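Local coordinates for PRESAN domain-containing protein (Plasmodium falciparum, PDB 7D2W), which is of unknown function but belongs to the PHIST/PRESAN family, adopts a four-helix bundle and is probably involved in protein binding, at residues A[126-131]-A[168-173]; A[73-78]-A[158-163]; A[140-145]-A[149-154]; A[84-89]-A[122-127]. All coordinates share one frame; numbering follows the deposited sequence.

Contact 1 (A[126-131]-A[168-173]); sequences MMVSTL and TDLYVK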
loop_
_atom_site.group_PDB
_atom_site.type_symbol
_atom_site.label_atom_id
_atom_site.label_comp_id
_atom_site.label_asym_id
_atom_site.label_seq_id
_atom_site.Cartn_x
_atom_site.Cartn_y
_atom_site.Cartn_z
ATOM N N MET A 126 -14.247 -2.195 -11.277
ATOM C CA MET A 126 -13.607 -2.010 -12.581
ATOM C C MET A 126 -12.081 -1.950 -12.465
ATOM O O MET A 126 -11.368 -2.518 -13.302
ATOM C CB MET A 126 -14.138 -0.744 -13.252
ATOM C CG MET A 126 -13.701 -0.638 -14.694
ATOM S SD MET A 126 -14.413 -1.868 -15.800
ATOM C CE MET A 126 -16.048 -2.055 -15.094
ATOM N N MET A 127 -11.555 -1.251 -11.456
ATOM C CA MET A 127 -10.103 -1.197 -11.294
ATOM C C MET A 127 -9.532 -2.586 -10.994
ATOM O O MET A 127 -8.543 -3.004 -11.609
ATOM C CB MET A 127 -9.714 -0.200 -10.194
ATOM C CG MET A 127 -9.982 1.293 -10.546
ATOM S SD MET A 127 -9.158 1.821 -12.061
ATOM C CE MET A 127 -7.432 1.787 -11.523
ATOM N N VAL A 128 -10.150 -3.332 -10.073
ATOM C CA VAL A 128 -9.551 -4.622 -9.707
ATOM C C VAL A 128 -9.742 -5.643 -10.824
ATOM O O VAL A 128 -8.835 -6.436 -11.116
ATOM C CB VAL A 128 -10.069 -5.148 -8.346
ATOM C CG1 VAL A 128 -9.737 -4.170 -7.214
ATOM C CG2 VAL A 128 -11.551 -5.490 -8.371
ATOM N N SER A 129 -10.896 -5.634 -11.491
ATOM C CA SER A 129 -11.089 -6.633 -12.534
ATOM C C SER A 129 -10.155 -6.371 -13.712
ATOM O O SER A 129 -9.609 -7.316 -14.296
ATOM C CB SER A 129 -12.554 -6.682 -12.972
ATOM O OG SER A 129 -12.854 -5.536 -13.743
ATOM N N THR A 130 -9.914 -5.100 -14.052
ATOM C CA THR A 130 -8.982 -4.796 -15.133
ATOM C C THR A 130 -7.553 -5.158 -14.744
ATOM O O THR A 130 -6.775 -5.644 -15.576
ATOM C CB THR A 130 -9.068 -3.319 -15.519
ATOM O OG1 THR A 130 -10.410 -3.003 -15.907
ATOM C CG2 THR A 130 -8.132 -3.031 -16.671
ATOM N N LEU A 131 -7.185 -4.934 -13.475
ATOM C CA LEU A 131 -5.836 -5.311 -13.058
ATOM C C LEU A 131 -5.653 -6.820 -13.118
ATOM O O LEU A 131 -4.604 -7.309 -13.549
ATOM C CB LEU A 131 -5.518 -4.789 -11.650
ATOM C CG LEU A 131 -4.106 -5.104 -11.121
ATOM C CD1 LEU A 131 -2.987 -4.603 -12.051
ATOM C CD2 LEU A 131 -3.902 -4.526 -9.719
ATOM N N THR A 168 -4.924 -0.051 -1.506
ATOM C CA THR A 168 -4.598 1.118 -0.697
ATOM C C THR A 168 -5.058 2.396 -1.387
ATOM O O THR A 168 -5.677 3.261 -0.757
ATOM C CB THR A 168 -3.092 1.160 -0.434
ATOM O OG1 THR A 168 -2.708 -0.025 0.265
ATOM C CG2 THR A 168 -2.712 2.386 0.421
ATOM N N ASP A 169 -4.762 2.525 -2.686
ATOM C CA ASP A 169 -5.168 3.714 -3.429
ATOM C C ASP A 169 -6.674 3.918 -3.363
ATOM O O ASP A 169 -7.150 5.044 -3.151
ATOM C CB ASP A 169 -4.713 3.607 -4.883
ATOM C CG ASP A 169 -3.228 3.834 -5.047
ATOM O OD1 ASP A 169 -2.549 4.122 -4.042
ATOM O OD2 ASP A 169 -2.734 3.688 -6.178
ATOM N N LEU A 170 -7.442 2.842 -3.560
ATOM C CA LEU A 170 -8.896 2.951 -3.517
ATOM C C LEU A 170 -9.385 3.321 -2.119
ATOM O O LEU A 170 -10.283 4.155 -1.970
ATOM C CB LEU A 170 -9.526 1.630 -3.973
ATOM C CG LEU A 170 -9.396 1.323 -5.471
ATOM C CD1 LEU A 170 -9.806 -0.135 -5.771
ATOM C CD2 LEU A 170 -10.255 2.290 -6.260
ATOM N N TYR A 171 -8.829 2.698 -1.080
ATOM C CA TYR A 171 -9.271 3.027 0.272
ATOM C C TYR A 171 -9.004 4.497 0.596
ATOM O O TYR A 171 -9.885 5.186 1.116
ATOM C CB TYR A 171 -8.611 2.108 1.307
ATOM C CG TYR A 171 -9.293 2.186 2.668
ATOM C CD1 TYR A 171 -10.475 1.504 2.916
ATOM C CD2 TYR A 171 -8.764 2.965 3.690
ATOM C CE1 TYR A 171 -11.108 1.592 4.143
ATOM C CE2 TYR A 171 -9.390 3.060 4.921
ATOM C CZ TYR A 171 -10.559 2.368 5.144
ATOM O OH TYR A 171 -11.185 2.453 6.367
ATOM N N VAL A 172 -7.806 4.988 0.283
ATOM C CA VAL A 172 -7.454 6.384 0.528
ATOM C C VAL A 172 -8.419 7.312 -0.204
ATOM O O VAL A 172 -8.947 8.271 0.374
ATOM C CB VAL A 172 -5.989 6.617 0.103
ATOM C CG1 VAL A 172 -5.697 8.084 -0.164
ATOM C CG2 VAL A 172 -5.045 6.048 1.169
ATOM N N LYS A 173 -8.674 7.024 -1.484
ATOM C CA LYS A 173 -9.564 7.855 -2.293
ATOM C C LYS A 173 -10.959 7.956 -1.682
ATOM O O LYS A 173 -11.520 9.053 -1.579
ATOM C CB LYS A 173 -9.646 7.302 -3.719
ATOM C CG LYS A 173 -10.687 8.025 -4.605
ATOM C CD LYS A 173 -10.485 7.723 -6.089
ATOM C CE LYS A 173 -11.015 6.338 -6.450
ATOM N NZ LYS A 173 -10.640 5.888 -7.841
#

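Contact 2 (A[73-78]-A[158-163]); sequences NHKNGI and SCIDEF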
loop_
_atom_site.group_PDB
_atom_site.type_symbol
_atom_site.label_atom_id
_atom_site.label_comp_id
_atom_site.label_asym_id
_atom_site.label_seq_id
_atom_site.Cartn_x
_atom_site.Cartn_y
_atom_site.Cartn_z
ATOM N N ASN A 73 -3.872 -19.534 -9.357
ATOM C CA ASN A 73 -5.216 -19.534 -8.785
ATOM C C ASN A 73 -5.182 -19.173 -7.302
ATOM O O ASN A 73 -6.059 -18.453 -6.817
ATOM C CB ASN A 73 -5.886 -20.897 -8.992
ATOM C CG ASN A 73 -6.231 -21.151 -10.444
ATOM O OD1 ASN A 73 -6.361 -20.213 -11.233
ATOM N ND2 ASN A 73 -6.388 -22.423 -10.806
ATOM N N HIS A 74 -4.184 -19.665 -6.561
ATOM C CA HIS A 74 -4.038 -19.243 -5.170
ATOM C C HIS A 74 -3.728 -17.745 -5.078
ATOM O O HIS A 74 -4.193 -17.065 -4.157
ATOM C CB HIS A 74 -2.941 -20.053 -4.469
ATOM C CG HIS A 74 -3.302 -21.489 -4.218
ATOM N ND1 HIS A 74 -4.290 -21.876 -3.333
ATOM C CD2 HIS A 74 -2.799 -22.633 -4.746
ATOM C CE1 HIS A 74 -4.384 -23.196 -3.334
ATOM N NE2 HIS A 74 -3.495 -23.680 -4.187
ATOM N N LYS A 75 -2.924 -17.221 -6.006
ATOM C CA LYS A 75 -2.690 -15.776 -6.053
ATOM C C LYS A 75 -4.002 -15.021 -6.251
ATOM O O LYS A 75 -4.283 -14.042 -5.549
ATOM C CB LYS A 75 -1.695 -15.439 -7.171
ATOM C CG LYS A 75 -1.490 -13.923 -7.387
ATOM C CD LYS A 75 -2.375 -13.393 -8.512
ATOM C CE LYS A 75 -2.135 -11.898 -8.780
ATOM N NZ LYS A 75 -3.152 -11.411 -9.761
ATOM N N ASN A 76 -4.816 -15.468 -7.209
ATOM C CA ASN A 76 -6.111 -14.836 -7.449
ATOM C C ASN A 76 -6.980 -14.857 -6.198
ATOM O O ASN A 76 -7.606 -13.850 -5.861
ATOM C CB ASN A 76 -6.847 -15.526 -8.605
ATOM C CG ASN A 76 -6.341 -15.091 -9.973
ATOM O OD1 ASN A 76 -5.823 -13.985 -10.145
ATOM N ND2 ASN A 76 -6.507 -15.959 -10.959
ATOM N N GLY A 77 -7.008 -15.985 -5.481
ATOM C CA GLY A 77 -7.799 -16.057 -4.260
ATOM C C GLY A 77 -7.335 -15.075 -3.198
ATOM O O GLY A 77 -8.145 -14.503 -2.466
ATOM N N ILE A 78 -6.024 -14.879 -3.091
ATOM C CA ILE A 78 -5.487 -13.920 -2.135
ATOM C C ILE A 78 -5.892 -12.497 -2.518
ATOM O O ILE A 78 -6.357 -11.718 -1.677
ATOM C CB ILE A 78 -3.956 -14.063 -2.054
ATOM C CG1 ILE A 78 -3.583 -15.342 -1.303
ATOM C CG2 ILE A 78 -3.334 -12.814 -1.412
ATOM C CD1 ILE A 78 -2.210 -15.855 -1.651
ATOM N N SER A 158 5.317 -9.580 -7.006
ATOM C CA SER A 158 5.112 -8.181 -7.384
ATOM C C SER A 158 3.673 -7.907 -7.811
ATOM O O SER A 158 3.170 -6.806 -7.575
ATOM C CB SER A 158 6.094 -7.768 -8.489
ATOM O OG SER A 158 7.351 -7.495 -7.891
ATOM N N CYS A 159 2.992 -8.886 -8.423
ATOM C CA CYS A 159 1.575 -8.710 -8.737
ATOM C C CYS A 159 0.733 -8.566 -7.473
ATOM O O CYS A 159 -0.202 -7.763 -7.427
ATOM C CB CYS A 159 1.070 -9.890 -9.564
ATOM S SG CYS A 159 1.580 -9.780 -11.280
ATOM N N ILE A 160 1.031 -9.356 -6.446
ATOM C CA ILE A 160 0.298 -9.223 -5.193
ATOM C C ILE A 160 0.577 -7.863 -4.564
ATOM O O ILE A 160 -0.348 -7.180 -4.100
ATOM C CB ILE A 160 0.645 -10.403 -4.265
ATOM C CG1 ILE A 160 0.072 -11.690 -4.873
ATOM C CG2 ILE A 160 0.064 -10.196 -2.835
ATOM C CD1 ILE A 160 0.602 -12.956 -4.201
ATOM N N ASP A 161 1.844 -7.423 -4.580
ATOM C CA ASP A 161 2.172 -6.081 -4.086
ATOM C C ASP A 161 1.409 -5.009 -4.853
ATOM O O ASP A 161 0.957 -4.017 -4.271
ATOM C CB ASP A 161 3.669 -5.789 -4.226
ATOM C CG ASP A 161 4.548 -6.689 -3.386
ATOM O OD1 ASP A 161 4.082 -7.234 -2.369
ATOM O OD2 ASP A 161 5.743 -6.816 -3.741
ATOM N N GLU A 162 1.304 -5.170 -6.171
ATOM C CA GLU A 162 0.585 -4.197 -6.992
ATOM C C GLU A 162 -0.899 -4.154 -6.635
ATOM O O GLU A 162 -1.516 -3.074 -6.629
ATOM C CB GLU A 162 0.778 -4.529 -8.473
ATOM C CG GLU A 162 0.165 -3.505 -9.422
ATOM C CD GLU A 162 0.429 -3.830 -10.880
ATOM O OE1 GLU A 162 0.837 -4.982 -11.176
ATOM O OE2 GLU A 162 0.236 -2.927 -11.724
ATOM N N PHE A 163 -1.497 -5.315 -6.350
ATOM C CA PHE A 163 -2.883 -5.341 -5.880
ATOM C C PHE A 163 -3.020 -4.692 -4.508
ATOM O O PHE A 163 -4.022 -4.019 -4.227
ATOM C CB PHE A 163 -3.406 -6.787 -5.842
ATOM C CG PHE A 163 -4.453 -7.054 -6.878
ATOM C CD1 PHE A 163 -5.758 -6.621 -6.677
ATOM C CD2 PHE A 163 -4.129 -7.689 -8.074
ATOM C CE1 PHE A 163 -6.730 -6.831 -7.651
ATOM C CE2 PHE A 163 -5.099 -7.909 -9.059
ATOM C CZ PHE A 163 -6.392 -7.472 -8.851
#

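Contact 3 (A[140-145]-A[149-154]); sequences YNLLNK and IDEIKS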
loop_
_atom_site.group_PDB
_atom_site.type_symbol
_atom_site.label_atom_id
_atom_site.label_comp_id
_atom_site.label_asym_id
_atom_site.label_seq_id
_atom_site.Cartn_x
_atom_site.Cartn_y
_atom_site.Cartn_z
ATOM N N TYR A 140 0.778 -15.326 -18.406
ATOM C CA TYR A 140 0.852 -16.304 -19.487
ATOM C C TYR A 140 2.007 -16.002 -20.436
ATOM O O TYR A 140 2.656 -16.921 -20.948
ATOM C CB TYR A 140 -0.481 -16.357 -20.230
ATOM C CG TYR A 140 -1.454 -17.317 -19.596
ATOM C CD1 TYR A 140 -1.430 -18.672 -19.912
ATOM C CD2 TYR A 140 -2.394 -16.875 -18.680
ATOM C CE1 TYR A 140 -2.322 -19.557 -19.327
ATOM C CE2 TYR A 140 -3.286 -17.749 -18.087
ATOM C CZ TYR A 140 -3.249 -19.084 -18.413
ATOM O OH TYR A 140 -4.142 -19.948 -17.825
ATOM N N ASN A 141 2.292 -14.722 -20.672
ATOM C CA ASN A 141 3.430 -14.383 -21.520
ATOM C C ASN A 141 4.743 -14.822 -20.882
ATOM O O ASN A 141 5.628 -15.344 -21.566
ATOM C CB ASN A 141 3.423 -12.886 -21.827
ATOM C CG ASN A 141 2.259 -12.485 -22.726
ATOM O OD1 ASN A 141 1.404 -13.310 -23.052
ATOM N ND2 ASN A 141 2.221 -11.219 -23.127
ATOM N N LEU A 142 4.881 -14.635 -19.569
ATOM C CA LEU A 142 6.057 -15.130 -18.862
ATOM C C LEU A 142 6.193 -16.636 -19.009
ATOM O O LEU A 142 7.282 -17.149 -19.282
ATOM C CB LEU A 142 5.960 -14.759 -17.388
ATOM C CG LEU A 142 7.233 -14.328 -16.681
ATOM C CD1 LEU A 142 7.954 -13.268 -17.487
ATOM C CD2 LEU A 142 6.843 -13.779 -15.335
ATOM N N LEU A 143 5.094 -17.362 -18.812
ATOM C CA LEU A 143 5.131 -18.812 -18.959
ATOM C C LEU A 143 5.575 -19.207 -20.361
ATOM O O LEU A 143 6.463 -20.051 -20.534
ATOM C CB LEU A 143 3.756 -19.408 -18.655
ATOM C CG LEU A 143 3.228 -19.301 -17.221
ATOM C CD1 LEU A 143 2.094 -20.280 -17.012
ATOM C CD2 LEU A 143 4.332 -19.511 -16.193
ATOM N N ASN A 144 4.967 -18.596 -21.377
ATOM C CA ASN A 144 5.206 -19.040 -22.744
ATOM C C ASN A 144 6.636 -18.761 -23.186
ATOM O O ASN A 144 7.179 -19.502 -24.008
ATOM C CB ASN A 144 4.189 -18.386 -23.685
ATOM C CG ASN A 144 2.762 -18.863 -23.423
ATOM O OD1 ASN A 144 2.552 -19.934 -22.853
ATOM N ND2 ASN A 144 1.778 -18.067 -23.838
ATOM N N LYS A 145 7.275 -17.730 -22.634
ATOM C CA LYS A 145 8.660 -17.440 -22.981
ATOM C C LYS A 145 9.652 -18.203 -22.111
ATOM O O LYS A 145 10.854 -17.910 -22.174
ATOM C CB LYS A 145 8.951 -15.944 -22.886
ATOM C CG LYS A 145 9.196 -15.413 -21.459
ATOM C CD LYS A 145 9.847 -14.028 -21.492
ATOM C CE LYS A 145 10.370 -13.625 -20.116
ATOM N NZ LYS A 145 10.419 -12.144 -19.940
ATOM N N ILE A 149 12.719 -19.614 -12.935
ATOM C CA ILE A 149 11.822 -19.689 -11.789
ATOM C C ILE A 149 11.939 -18.434 -10.926
ATOM O O ILE A 149 10.938 -17.947 -10.384
ATOM C CB ILE A 149 12.084 -20.980 -10.982
ATOM C CG1 ILE A 149 11.001 -21.173 -9.923
ATOM C CG2 ILE A 149 13.469 -20.970 -10.345
ATOM C CD1 ILE A 149 9.589 -21.111 -10.470
ATOM N N ASP A 150 13.148 -17.872 -10.802
ATOM C CA ASP A 150 13.317 -16.683 -9.964
ATOM C C ASP A 150 12.521 -15.512 -10.515
ATOM O O ASP A 150 11.931 -14.731 -9.757
ATOM C CB ASP A 150 14.793 -16.299 -9.867
ATOM C CG ASP A 150 15.542 -17.106 -8.832
ATOM O OD1 ASP A 150 14.921 -17.964 -8.168
ATOM O OD2 ASP A 150 16.763 -16.875 -8.685
ATOM N N GLU A 151 12.517 -15.366 -11.838
ATOM C CA GLU A 151 11.779 -14.284 -12.469
ATOM C C GLU A 151 10.284 -14.467 -12.265
ATOM O O GLU A 151 9.560 -13.503 -11.978
ATOM C CB GLU A 151 12.133 -14.223 -13.963
ATOM C CG GLU A 151 11.414 -13.111 -14.726
ATOM C CD GLU A 151 11.957 -12.881 -16.139
ATOM O OE1 GLU A 151 12.842 -13.641 -16.588
ATOM O OE2 GLU A 151 11.500 -11.917 -16.798
ATOM N N ILE A 152 9.808 -15.701 -12.399
ATOM C CA ILE A 152 8.385 -15.972 -12.231
ATOM C C ILE A 152 7.952 -15.704 -10.796
ATOM O O ILE A 152 6.895 -15.108 -10.552
ATOM C CB ILE A 152 8.074 -17.415 -12.669
ATOM C CG1 ILE A 152 8.268 -17.548 -14.184
ATOM C CG2 ILE A 152 6.667 -17.824 -12.231
ATOM C CD1 ILE A 152 8.250 -18.986 -14.675
ATOM N N LYS A 153 8.755 -16.138 -9.821
ATOM C CA LYS A 153 8.401 -15.914 -8.418
ATOM C C LYS A 153 8.346 -14.427 -8.092
ATOM O O LYS A 153 7.421 -13.955 -7.416
ATOM C CB LYS A 153 9.407 -16.624 -7.508
ATOM C CG LYS A 153 9.415 -18.132 -7.642
ATOM C CD LYS A 153 10.190 -18.788 -6.501
ATOM C CE LYS A 153 11.678 -18.495 -6.589
ATOM N NZ LYS A 153 12.484 -19.571 -5.947
ATOM N N SER A 154 9.341 -13.669 -8.557
ATOM C CA SER A 154 9.316 -12.229 -8.339
ATOM C C SER A 154 8.111 -11.601 -9.020
ATOM O O SER A 154 7.494 -10.680 -8.474
ATOM C CB SER A 154 10.612 -11.588 -8.850
ATOM O OG SER A 154 11.733 -12.193 -8.234
#

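Contact 4 (A[84-89]-A[122-127]); sequences KDLLKN and YDCNMM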
loop_
_atom_site.group_PDB
_atom_site.type_symbol
_atom_site.label_atom_id
_atom_site.label_comp_id
_atom_site.label_asym_id
_atom_site.label_seq_id
_atom_site.Cartn_x
_atom_site.Cartn_y
_atom_site.Cartn_z
ATOM N N LYS A 84 -12.583 -8.126 -1.441
ATOM C CA LYS A 84 -13.730 -8.304 -0.549
ATOM C C LYS A 84 -13.538 -7.525 0.748
ATOM O O LYS A 84 -14.461 -6.844 1.213
ATOM C CB LYS A 84 -13.944 -9.787 -0.237
ATOM C CG LYS A 84 -14.506 -10.643 -1.388
ATOM C CD LYS A 84 -15.126 -11.959 -0.863
ATOM C CE LYS A 84 -16.018 -11.702 0.362
ATOM N NZ LYS A 84 -17.216 -12.615 0.528
ATOM N N ASP A 85 -12.330 -7.591 1.327
ATOM C CA ASP A 85 -12.034 -6.882 2.569
ATOM C C ASP A 85 -12.117 -5.369 2.388
ATOM O O ASP A 85 -12.614 -4.655 3.271
ATOM C CB ASP A 85 -10.638 -7.250 3.066
ATOM C CG ASP A 85 -10.548 -8.678 3.580
ATOM O OD1 ASP A 85 -11.591 -9.334 3.800
ATOM O OD2 ASP A 85 -9.411 -9.141 3.755
ATOM N N LEU A 86 -11.588 -4.862 1.278
ATOM C CA LEU A 86 -11.670 -3.431 0.993
ATOM C C LEU A 86 -13.123 -2.968 0.918
ATOM O O LEU A 86 -13.491 -1.942 1.503
ATOM C CB LEU A 86 -10.934 -3.135 -0.317
ATOM C CG LEU A 86 -11.215 -1.769 -0.945
ATOM C CD1 LEU A 86 -10.464 -0.702 -0.179
ATOM C CD2 LEU A 86 -10.802 -1.762 -2.421
ATOM N N LEU A 87 -13.964 -3.710 0.193
ATOM C CA LEU A 87 -15.362 -3.316 0.046
ATOM C C LEU A 87 -16.100 -3.405 1.374
ATOM O O LEU A 87 -16.982 -2.587 1.656
ATOM C CB LEU A 87 -16.050 -4.188 -1.000
ATOM C CG LEU A 87 -15.563 -3.958 -2.429
ATOM C CD1 LEU A 87 -16.276 -4.926 -3.352
ATOM C CD2 LEU A 87 -15.805 -2.510 -2.849
ATOM N N LYS A 88 -15.755 -4.397 2.194
ATOM C CA LYS A 88 -16.326 -4.497 3.535
ATOM C C LYS A 88 -15.940 -3.282 4.370
ATOM O O LYS A 88 -16.788 -2.676 5.048
ATOM C CB LYS A 88 -15.852 -5.796 4.202
ATOM C CG LYS A 88 -16.479 -6.132 5.577
ATOM C CD LYS A 88 -15.944 -7.482 6.087
ATOM C CE LYS A 88 -16.430 -7.819 7.494
ATOM N NZ LYS A 88 -17.863 -8.237 7.534
ATOM N N ASN A 89 -14.667 -2.895 4.316
ATOM C CA ASN A 89 -14.212 -1.757 5.109
ATOM C C ASN A 89 -14.789 -0.448 4.583
ATOM O O ASN A 89 -15.134 0.439 5.370
ATOM C CB ASN A 89 -12.686 -1.723 5.137
ATOM C CG ASN A 89 -12.097 -3.004 5.689
ATOM O OD1 ASN A 89 -12.742 -3.700 6.466
ATOM N ND2 ASN A 89 -10.876 -3.333 5.272
ATOM N N TYR A 122 -18.793 0.298 -8.378
ATOM C CA TYR A 122 -18.457 0.159 -9.796
ATOM C C TYR A 122 -16.990 0.485 -10.037
ATOM O O TYR A 122 -16.264 -0.281 -10.686
ATOM C CB TYR A 122 -19.352 1.064 -10.661
ATOM C CG TYR A 122 -18.847 1.235 -12.093
ATOM C CD1 TYR A 122 -17.883 2.186 -12.404
ATOM C CD2 TYR A 122 -19.333 0.443 -13.135
ATOM C CE1 TYR A 122 -17.396 2.331 -13.694
ATOM C CE2 TYR A 122 -18.862 0.600 -14.442
ATOM C CZ TYR A 122 -17.892 1.553 -14.708
ATOM O OH TYR A 122 -17.400 1.742 -15.983
ATOM N N ASP A 123 -16.540 1.638 -9.537
ATOM C CA ASP A 123 -15.150 2.039 -9.725
ATOM C C ASP A 123 -14.180 1.000 -9.175
ATOM O O ASP A 123 -13.211 0.614 -9.848
ATOM C CB ASP A 123 -14.927 3.397 -9.059
ATOM C CG ASP A 123 -13.524 3.928 -9.258
ATOM O OD1 ASP A 123 -13.054 3.984 -10.417
ATOM O OD2 ASP A 123 -12.894 4.296 -8.247
ATOM N N CYS A 124 -14.400 0.560 -7.935
ATOM C CA CYS A 124 -13.480 -0.403 -7.335
ATOM C C CYS A 124 -13.451 -1.695 -8.142
ATOM O O CYS A 124 -12.382 -2.220 -8.464
ATOM C CB CYS A 124 -13.881 -0.681 -5.884
ATOM S SG CYS A 124 -13.635 0.715 -4.709
ATOM N N ASN A 125 -14.621 -2.215 -8.493
ATOM C CA ASN A 125 -14.662 -3.473 -9.225
ATOM C C ASN A 125 -14.053 -3.338 -10.617
ATOM O O ASN A 125 -13.384 -4.258 -11.100
ATOM C CB ASN A 125 -16.102 -3.980 -9.274
ATOM C CG ASN A 125 -16.531 -4.587 -7.939
ATOM O OD1 ASN A 125 -15.894 -5.515 -7.447
ATOM N ND2 ASN A 125 -17.571 -4.034 -7.329
ATOM N N MET A 126 -14.247 -2.195 -11.277
ATOM C CA MET A 126 -13.607 -2.010 -12.581
ATOM C C MET A 126 -12.081 -1.950 -12.465
ATOM O O MET A 126 -11.368 -2.518 -13.302
ATOM C CB MET A 126 -14.138 -0.744 -13.252
ATOM C CG MET A 126 -13.701 -0.638 -14.694
ATOM S SD MET A 126 -14.413 -1.868 -15.800
ATOM C CE MET A 126 -16.048 -2.055 -15.094
ATOM N N MET A 127 -11.555 -1.251 -11.456
ATOM C CA MET A 127 -10.103 -1.197 -11.294
ATOM C C MET A 127 -9.532 -2.586 -10.994
ATOM O O MET A 127 -8.543 -3.004 -11.609
ATOM C CB MET A 127 -9.714 -0.200 -10.194
ATOM C CG MET A 127 -9.982 1.293 -10.546
ATOM S SD MET A 127 -9.158 1.821 -12.061
ATOM C CE MET A 127 -7.432 1.787 -11.523
#

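Contact 1 (A[126-131]-A[168-173])
L170 reaches from helix 149-181 to M127 and V128 on helix 117-144, and its two methyl branches divide these partners between them. CB points toward the other helix, but L170 CB still lies 6.6 Å from V128 CG1, so it makes no contact itself. With chi1 at -71°, CG stands anti to the carbonyl carbon, and the branch point is carried out into the space between the helices. From there CD1, continuing the chain in extended form (chi2 169°), meets V128 CG1 at 4.3 Å. CD2 turns to the other partner and comes within 4.4 Å of M127 CG. Beyond that atom the methionine chain bends at each of its later torsions and stays exposed, whereas V128 and L170 are buried. These are the second-last and last long helices of an up-and-down bundle, and the few apolar touches bury 98 Å² between the segments. L170 also packs on D123 and C124, and V128 on T83 of helix 65-93. A polar link flanks the apolar touches: K173 NZ forms a salt bridge with D123 OD2 one turn before M127. Within 126-131, in one of its two conformers, T130 OG1 donates to M126 O at 2.8 Å. Further round helix 149-181, V172 packs on T168 of the second subunit.

Contact 2 (A[73-78]-A[158-163])
K75 lies along C159, I160 and F163, a lysine running through the core of the helical bundle where helices 65-93 and 149-181 travel in the same direction. Their local axes diverge by 15° and approach to 10.6 Å, as expected for two bundle helices whose antiparallel neighbour is the intervening helix 117-144. Apolar contact comes first. K75 CG is 3.7 Å from I160 CG1, and the two side chains slide past each other in opposite directions. A chi2 of -96° bends the lysine about CB-CG, and the rest of the chain runs straight on, so that K75 CE comes to 3.9 Å from C159 CB. I160 packs on R49 and Y53 as well, which brings helix 49-58 to this face. The polar interaction lies at the end of the lysine: NZ, a buried ammonium, is hydrogen-bonded to Q135 OE1, and the same glutamine donates through NE2 to C159 O and E162 OE1, tying helix 117-144 to helix 149-181 and, through K75, to helix 65-93. On the far side of helix 149-181, D161 OD2 forms a salt bridge with R157 of the second subunit. The aromatic neighbour crosses the lysine at about a right angle. C159 O sits in plane at the edge of the F163 ring, while K75 NZ approaches that ring obliquely, 4.1 Å from CE2.

Contact 3 (A[140-145]-A[149-154])
The carboxylate of E151 is the flat group on which L142 and K145 converge, and both come from the same side of its plane. K145 NZ stands clear of that plane, making a salt bridge to E151 OE2 at 3.3 Å whose hydrogen bond is weak. L142 CD1 lies more nearly over the group, 3.9 Å from the same oxygen. The lysine gets there from the first non-helical residue: chi1 of 79° puts CG in the crowded position between the backbone N and the carbonyl carbon, and an extended chain then crosses the glutamate at about a right angle. Behind this salt bridge, toward the buried I152 and L143, is an apolar layer. L142 CD2 comes to 4.1 Å from I152 CA, and L143 CD2 to 4.2 Å from I152 CD1. L142 and I152 both also touch A147 in the turn, while L143 packs on R65 and L68 of helix 65-93. On the second arm, S154 OG is hydrogen-bonded to D150 OD1 of the second subunit. The local axes stand at 175° with a closest approach of 10.8 Å, and three residues separate the segments. This is the closed end of an antiparallel alpha-alpha hairpin, with a short turn joining successive helices of the bundle.

Contact 4 (A[84-89]-A[122-127])
L87 and C124 make the tight part of this contact: L87 CG, anti to the carbonyl carbon (chi1 -69°), carries CD2 to 4.0 Å from C124 CB. L86 adds a second, wider touch on the buried side, its CD2 4.4 Å from C124 SG. The leucine pair thus grips the cysteine by different atoms, one at the base and one at the sulfur. Toward the partly exposed side the fit slackens. The other methyl of L87, CD1, stands 4.2 Å from N125 OD1, and the two side chains cross at a slant. It is a meeting of a methyl with an amide oxygen, and the N125 ND2 end turns back to its own helix in a weak hydrogen bond with S121 O. In keeping with this, 140 Å² is buried between the segments, and the local axes, antiparallel at 167°, come no closer than 11.3 Å. Helix 149-181 completes the arrangement: H167, L170 and Y171 pack on L86, while Y174 OH is hydrogen-bonded to D123 OD2, so that helices 65-93, 117-144 and 149-181 meet here.

How the contacts relate
The four contacts sample three long helices in all their pairings: contacts 1 and 3 join 117-144 to 149-181, contact 2 joins 65-93 to 149-181, and contact 4 joins 65-93 to 117-144. Contacts 1 and 4 form one continuous core, their centres 7 Å apart, with L170 CD1 3.9 Å from L86 CD2. Contact 2, 14 Å from contact 1 between centres, is linked to it where L131 CD2 lies 3.6 Å from F163 CD2. Contact 3 closes the opposite end, its centre about 25 Å from that of contact 1 and 28 Å from that of contact 4. Contacts 1, 2 and 3 also reach the second subunit through helix 149-181; contact 4 does not.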